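Local coordinates for Tol-Pal system protein TolB (Acinetobacter baumannii, PDB 7MX5), which probably acts as the periplasmic component of the Tol-Pal system, which is thought to support outer membrane invagination during cell division and outer membrane integrity, at residues 273-285 with 294-308. Numbering follows the deposited sequence.
Sequences IFTSDRGGSPQIY and VKRLTFKGSFNARGT
The buried amide of Gln283 reaches between the loop 297-303 and the start of strand 304-308, where OE1 accepts two bonds in its carbonyl plane: Asn304 ND2 on a lone pair at 3.0 Å and Thr298 OG1, also at 3.0 Å. A chi1 of 52° sets Thr298 OG1 between its own backbone N and carbonyl carbon; this hydroxyl also accepts from Ile284 N, nearly straight at 167°. Gln283 NE2 binds Ser281 OG. Asn304 ND2 also donates to Lys300 O, and its OD1 pairs with His320 of the next sheet. The Arg296 guanidinium lies over Gln283 CG, its plane 30° from the amide, with Phe299 CD1 on its opposite face. Nearer its root, Arg296 CG makes a CH-pi contact over one face of the Tyr285 ring, 4.2 Å from the centroid; these two residues form an antiparallel non-hydrogen-bonded pair, followed by Leu297 N bonding Ile284 O. Val294 CG1 meets the Phe274 ring at its edge and one face of the Arg278 guanidinium. Ile284 points toward the neighbouring sheet, CD1 reaching Gly307 CA at 3.7 Å. Asn304 N donates to Pro282 O and Arg306 N to Thr275 OG1. This is the connection from a blade's outermost strand to the next blade's innermost strand in a beta-propeller.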
loop_
_atom_site.group_PDB
_atom_site.type_symbol
_atom_site.label_atom_id
_atom_site.label_comp_id
_atom_site.label_asym_id
_atom_site.label_seq_id
_atom_site.Cartn_x
_atom_site.Cartn_y
_atom_site.Cartn_z
ATOM N N ILE A 273 -14.449 9.972 -5.778
ATOM C CA ILE A 273 -13.941 10.207 -7.120
ATOM C C ILE A 273 -14.218 8.976 -7.973
ATOM O O ILE A 273 -14.423 7.867 -7.469
ATOM C CB ILE A 273 -12.438 10.556 -7.123
ATOM C CG1 ILE A 273 -11.602 9.334 -6.742
ATOM C CG2 ILE A 273 -12.158 11.716 -6.179
ATOM C CD1 ILE A 273 -10.127 9.496 -7.029
ATOM N N PHE A 274 -14.221 9.182 -9.288
ATOM C CA PHE A 274 -14.554 8.111 -10.217
ATOM C C PHE A 274 -14.084 8.494 -11.613
ATOM O O PHE A 274 -13.851 9.668 -11.913
ATOM C CB PHE A 274 -16.060 7.815 -10.219
ATOM C CG PHE A 274 -16.904 8.964 -10.696
ATOM C CD1 PHE A 274 -17.120 10.070 -9.889
ATOM C CD2 PHE A 274 -17.476 8.938 -11.956
ATOM C CE1 PHE A 274 -17.893 11.125 -10.327
ATOM C CE2 PHE A 274 -18.248 9.992 -12.401
ATOM C CZ PHE A 274 -18.457 11.088 -11.585
ATOM N N THR A 275 -13.949 7.477 -12.461
ATOM C CA THR A 275 -13.567 7.662 -13.854
ATOM C C THR A 275 -14.815 7.802 -14.715
ATOM O O THR A 275 -15.836 7.156 -14.459
ATOM C CB THR A 275 -12.718 6.484 -14.337
ATOM O OG1 THR A 275 -11.532 6.391 -13.538
ATOM C CG2 THR A 275 -12.331 6.653 -15.799
ATOM N N SER A 276 -14.730 8.651 -15.738
ATOM C CA SER A 276 -15.898 8.966 -16.542
ATOM C C SER A 276 -15.485 9.274 -17.973
ATOM O O SER A 276 -14.458 9.918 -18.205
ATOM C CB SER A 276 -16.650 10.158 -15.950
ATOM O OG SER A 276 -17.748 10.501 -16.775
ATOM N N ASP A 277 -16.299 8.818 -18.928
ATOM C CA ASP A 277 -16.118 9.127 -20.341
ATOM C C ASP A 277 -17.180 10.093 -20.856
ATOM O O ASP A 277 -17.364 10.219 -22.071
ATOM C CB ASP A 277 -16.124 7.844 -21.173
ATOM C CG ASP A 277 -15.364 7.988 -22.481
ATOM O OD1 ASP A 277 -14.127 8.162 -22.436
ATOM O OD2 ASP A 277 -16.001 7.929 -23.554
ATOM N N ARG A 278 -17.881 10.784 -19.952
ATOM C CA ARG A 278 -18.973 11.663 -20.359
ATOM C C ARG A 278 -18.492 12.860 -21.168
ATOM O O ARG A 278 -19.303 13.494 -21.852
ATOM C CB ARG A 278 -19.744 12.146 -19.130
ATOM C CG ARG A 278 -18.917 12.965 -18.153
ATOM C CD ARG A 278 -19.801 13.844 -17.290
ATOM N NE ARG A 278 -20.222 13.163 -16.071
ATOM C CZ ARG A 278 -20.996 13.706 -15.141
ATOM N NH1 ARG A 278 -21.438 14.948 -15.248
ATOM N NH2 ARG A 278 -21.337 12.982 -14.079
ATOM N N GLY A 279 -17.205 13.185 -21.110
ATOM C CA GLY A 279 -16.641 14.260 -21.894
ATOM C C GLY A 279 -15.981 13.839 -23.185
ATOM O O GLY A 279 -15.394 14.684 -23.868
ATOM N N GLY A 280 -16.062 12.560 -23.548
ATOM C CA GLY A 280 -15.419 12.047 -24.737
ATOM C C GLY A 280 -14.074 11.396 -24.497
ATOM O O GLY A 280 -13.505 10.823 -25.435
ATOM N N SER A 281 -13.552 11.469 -23.276
ATOM C CA SER A 281 -12.272 10.876 -22.921
ATOM C C SER A 281 -12.306 10.524 -21.445
ATOM O O SER A 281 -12.950 11.228 -20.657
ATOM C CB SER A 281 -11.106 11.831 -23.214
ATOM O OG SER A 281 -11.122 12.938 -22.329
ATOM N N PRO A 282 -11.636 9.444 -21.037
ATOM C CA PRO A 282 -11.655 9.047 -19.619
ATOM C C PRO A 282 -10.974 10.092 -18.746
ATOM O O PRO A 282 -9.785 10.374 -18.903
ATOM C CB PRO A 282 -10.895 7.714 -19.607
ATOM C CG PRO A 282 -10.828 7.266 -21.029
ATOM C CD PRO A 282 -10.915 8.482 -21.887
ATOM N N GLN A 283 -11.743 10.668 -17.824
ATOM C CA GLN A 283 -11.237 11.641 -16.871
ATOM C C GLN A 283 -11.718 11.269 -15.474
ATOM O O GLN A 283 -12.634 10.461 -15.306
ATOM C CB GLN A 283 -11.684 13.068 -17.222
ATOM C CG GLN A 283 -11.180 13.575 -18.565
ATOM C CD GLN A 283 -9.666 13.608 -18.655
ATOM O OE1 GLN A 283 -8.969 13.695 -17.642
ATOM N NE2 GLN A 283 -9.147 13.543 -19.876
ATOM N N ILE A 284 -11.085 11.868 -14.471
ATOM C CA ILE A 284 -11.424 11.628 -13.073
ATOM C C ILE A 284 -12.307 12.772 -12.595
ATOM O O ILE A 284 -11.907 13.941 -12.652
ATOM C CB ILE A 284 -10.166 11.497 -12.201
ATOM C CG1 ILE A 284 -9.472 10.162 -12.469
ATOM C CG2 ILE A 284 -10.524 11.622 -10.727
ATOM C CD1 ILE A 284 -8.147 10.024 -11.767
ATOM N N TYR A 285 -13.502 12.437 -12.126
ATOM C CA TYR A 285 -14.465 13.408 -11.633
ATOM C C TYR A 285 -14.694 13.203 -10.141
ATOM O O TYR A 285 -14.332 12.174 -9.567
ATOM C CB TYR A 285 -15.789 13.300 -12.400
ATOM C CG TYR A 285 -15.700 13.743 -13.843
ATOM C CD1 TYR A 285 -15.074 12.949 -14.795
ATOM C CD2 TYR A 285 -16.245 14.951 -14.256
ATOM C CE1 TYR A 285 -14.993 13.346 -16.115
ATOM C CE2 TYR A 285 -16.166 15.359 -15.576
ATOM C CZ TYR A 285 -15.538 14.551 -16.501
ATOM O OH TYR A 285 -15.457 14.949 -17.816
ATOM N N VAL A 294 -21.271 16.936 -9.794
ATOM C CA VAL A 294 -20.110 16.241 -10.334
ATOM C C VAL A 294 -19.158 17.291 -10.887
ATOM O O VAL A 294 -19.577 18.189 -11.626
ATOM C CB VAL A 294 -20.506 15.227 -11.424
ATOM C CG1 VAL A 294 -19.284 14.797 -12.221
ATOM C CG2 VAL A 294 -21.192 14.022 -10.800
ATOM N N LYS A 295 -17.883 17.184 -10.519
ATOM C CA LYS A 295 -16.870 18.147 -10.922
ATOM C C LYS A 295 -15.645 17.413 -11.443
ATOM O O LYS A 295 -15.218 16.412 -10.862
ATOM C CB LYS A 295 -16.479 19.058 -9.754
ATOM C CG LYS A 295 -15.475 20.136 -10.111
ATOM C CD LYS A 295 -14.505 20.375 -8.968
ATOM C CE LYS A 295 -15.214 20.961 -7.759
ATOM N NZ LYS A 295 -14.499 20.647 -6.492
ATOM N N ARG A 296 -15.083 17.916 -12.539
ATOM C CA ARG A 296 -13.879 17.329 -13.108
ATOM C C ARG A 296 -12.656 17.744 -12.302
ATOM O O ARG A 296 -12.498 18.915 -11.942
ATOM C CB ARG A 296 -13.710 17.752 -14.567
ATOM C CG ARG A 296 -12.582 17.032 -15.284
ATOM C CD ARG A 296 -12.620 17.280 -16.782
ATOM N NE ARG A 296 -11.337 16.984 -17.409
ATOM C CZ ARG A 296 -11.034 17.269 -18.668
ATOM N NH1 ARG A 296 -11.902 17.865 -19.469
ATOM N NH2 ARG A 296 -9.832 16.948 -19.134
ATOM N N LEU A 297 -11.788 16.777 -12.022
ATOM C CA LEU A 297 -10.566 17.010 -11.261
ATOM C C LEU A 297 -9.312 17.007 -12.117
ATOM O O LEU A 297 -8.391 17.785 -11.855
ATOM C CB LEU A 297 -10.421 15.954 -10.158
ATOM C CG LEU A 297 -11.419 16.032 -9.002
ATOM C CD1 LEU A 297 -11.201 14.882 -8.029
ATOM C CD2 LEU A 297 -11.309 17.372 -8.289
ATOM N N THR A 298 -9.248 16.153 -13.134
ATOM C CA THR A 298 -8.066 16.017 -13.974
ATOM C C THR A 298 -8.300 16.702 -15.313
ATOM O O THR A 298 -9.297 16.431 -15.991
ATOM C CB THR A 298 -7.720 14.543 -14.191
ATOM O OG1 THR A 298 -8.876 13.842 -14.667
ATOM C CG2 THR A 298 -7.252 13.910 -12.889
ATOM N N PHE A 299 -7.377 17.587 -15.691
ATOM C CA PHE A 299 -7.476 18.330 -16.937
ATOM C C PHE A 299 -6.296 18.117 -17.874
ATOM O O PHE A 299 -6.383 18.510 -19.043
ATOM C CB PHE A 299 -7.620 19.834 -16.654
ATOM C CG PHE A 299 -8.824 20.182 -15.827
ATOM C CD1 PHE A 299 -10.064 20.350 -16.421
ATOM C CD2 PHE A 299 -8.716 20.338 -14.455
ATOM C CE1 PHE A 299 -11.174 20.671 -15.662
ATOM C CE2 PHE A 299 -9.822 20.657 -13.691
ATOM C CZ PHE A 299 -11.052 20.824 -14.295
ATOM N N LYS A 300 -5.207 17.515 -17.405
ATOM C CA LYS A 300 -4.023 17.307 -18.228
ATOM C C LYS A 300 -4.127 15.980 -18.968
ATOM O O LYS A 300 -4.452 14.951 -18.368
ATOM C CB LYS A 300 -2.758 17.335 -17.368
ATOM C CG LYS A 300 -2.525 18.650 -16.646
ATOM C CD LYS A 300 -1.043 18.894 -16.407
ATOM C CE LYS A 300 -0.817 20.151 -15.584
ATOM N NZ LYS A 300 0.133 19.920 -14.460
ATOM N N GLY A 301 -3.854 16.012 -20.270
ATOM C CA GLY A 301 -3.810 14.801 -21.062
ATOM C C GLY A 301 -5.173 14.351 -21.552
ATOM O O GLY A 301 -6.218 14.928 -21.244
ATOM N N SER A 302 -5.146 13.280 -22.342
ATOM C CA SER A 302 -6.345 12.696 -22.925
ATOM C C SER A 302 -6.850 11.484 -22.156
ATOM O O SER A 302 -7.847 10.881 -22.564
ATOM C CB SER A 302 -6.080 12.302 -24.381
ATOM O OG SER A 302 -4.746 11.853 -24.541
ATOM N N PHE A 303 -6.192 11.112 -21.062
ATOM C CA PHE A 303 -6.563 9.911 -20.322
ATOM C C PHE A 303 -6.118 10.063 -18.876
ATOM O O PHE A 303 -4.917 10.140 -18.600
ATOM C CB PHE A 303 -5.936 8.667 -20.956
ATOM C CG PHE A 303 -6.386 7.369 -20.340
ATOM C CD1 PHE A 303 -5.792 6.887 -19.184
ATOM C CD2 PHE A 303 -7.391 6.621 -20.929
ATOM C CE1 PHE A 303 -6.203 5.693 -18.620
ATOM C CE2 PHE A 303 -7.806 5.426 -20.372
ATOM C CZ PHE A 303 -7.211 4.961 -19.216
ATOM N N ASN A 304 -7.087 10.106 -17.966
ATOM C CA ASN A 304 -6.831 10.078 -16.531
ATOM C C ASN A 304 -7.900 9.205 -15.897
ATOM O O ASN A 304 -9.093 9.490 -16.038
ATOM C CB ASN A 304 -6.846 11.485 -15.928
ATOM C CG ASN A 304 -5.776 12.385 -16.516
ATOM O OD1 ASN A 304 -4.678 12.500 -15.972
ATOM N ND2 ASN A 304 -6.094 13.032 -17.632
ATOM N N ALA A 305 -7.485 8.143 -15.214
ATOM C CA ALA A 305 -8.444 7.161 -14.728
ATOM C C ALA A 305 -7.851 6.412 -13.545
ATOM O O ALA A 305 -6.665 6.535 -13.233
ATOM C CB ALA A 305 -8.844 6.188 -15.839
ATOM N N ARG A 306 -8.711 5.627 -12.890
ATOM C CA ARG A 306 -8.315 4.738 -11.798
ATOM C C ARG A 306 -7.639 5.515 -10.668
ATOM O O ARG A 306 -6.563 5.153 -10.186
ATOM C CB ARG A 306 -7.416 3.607 -12.307
ATOM C CG ARG A 306 -8.158 2.501 -13.054
ATOM C CD ARG A 306 -8.423 2.872 -14.505
ATOM N NE ARG A 306 -9.728 2.407 -14.963
ATOM C CZ ARG A 306 -10.201 2.588 -16.190
ATOM N NH1 ARG A 306 -9.496 3.215 -17.118
ATOM N NH2 ARG A 306 -11.410 2.126 -16.494
ATOM N N GLY A 307 -8.288 6.596 -10.244
ATOM C CA GLY A 307 -7.736 7.415 -9.186
ATOM C C GLY A 307 -8.029 6.857 -7.805
ATOM O O GLY A 307 -9.062 6.235 -7.560
ATOM N N THR A 308 -7.089 7.086 -6.892
ATOM C CA THR A 308 -7.255 6.722 -5.494
ATOM C C THR A 308 -6.739 7.863 -4.627
ATOM O O THR A 308 -5.869 8.633 -5.040
ATOM C CB THR A 308 -6.527 5.413 -5.149
ATOM O OG1 THR A 308 -6.738 5.094 -3.768
ATOM C CG2 THR A 308 -5.037 5.536 -5.418
#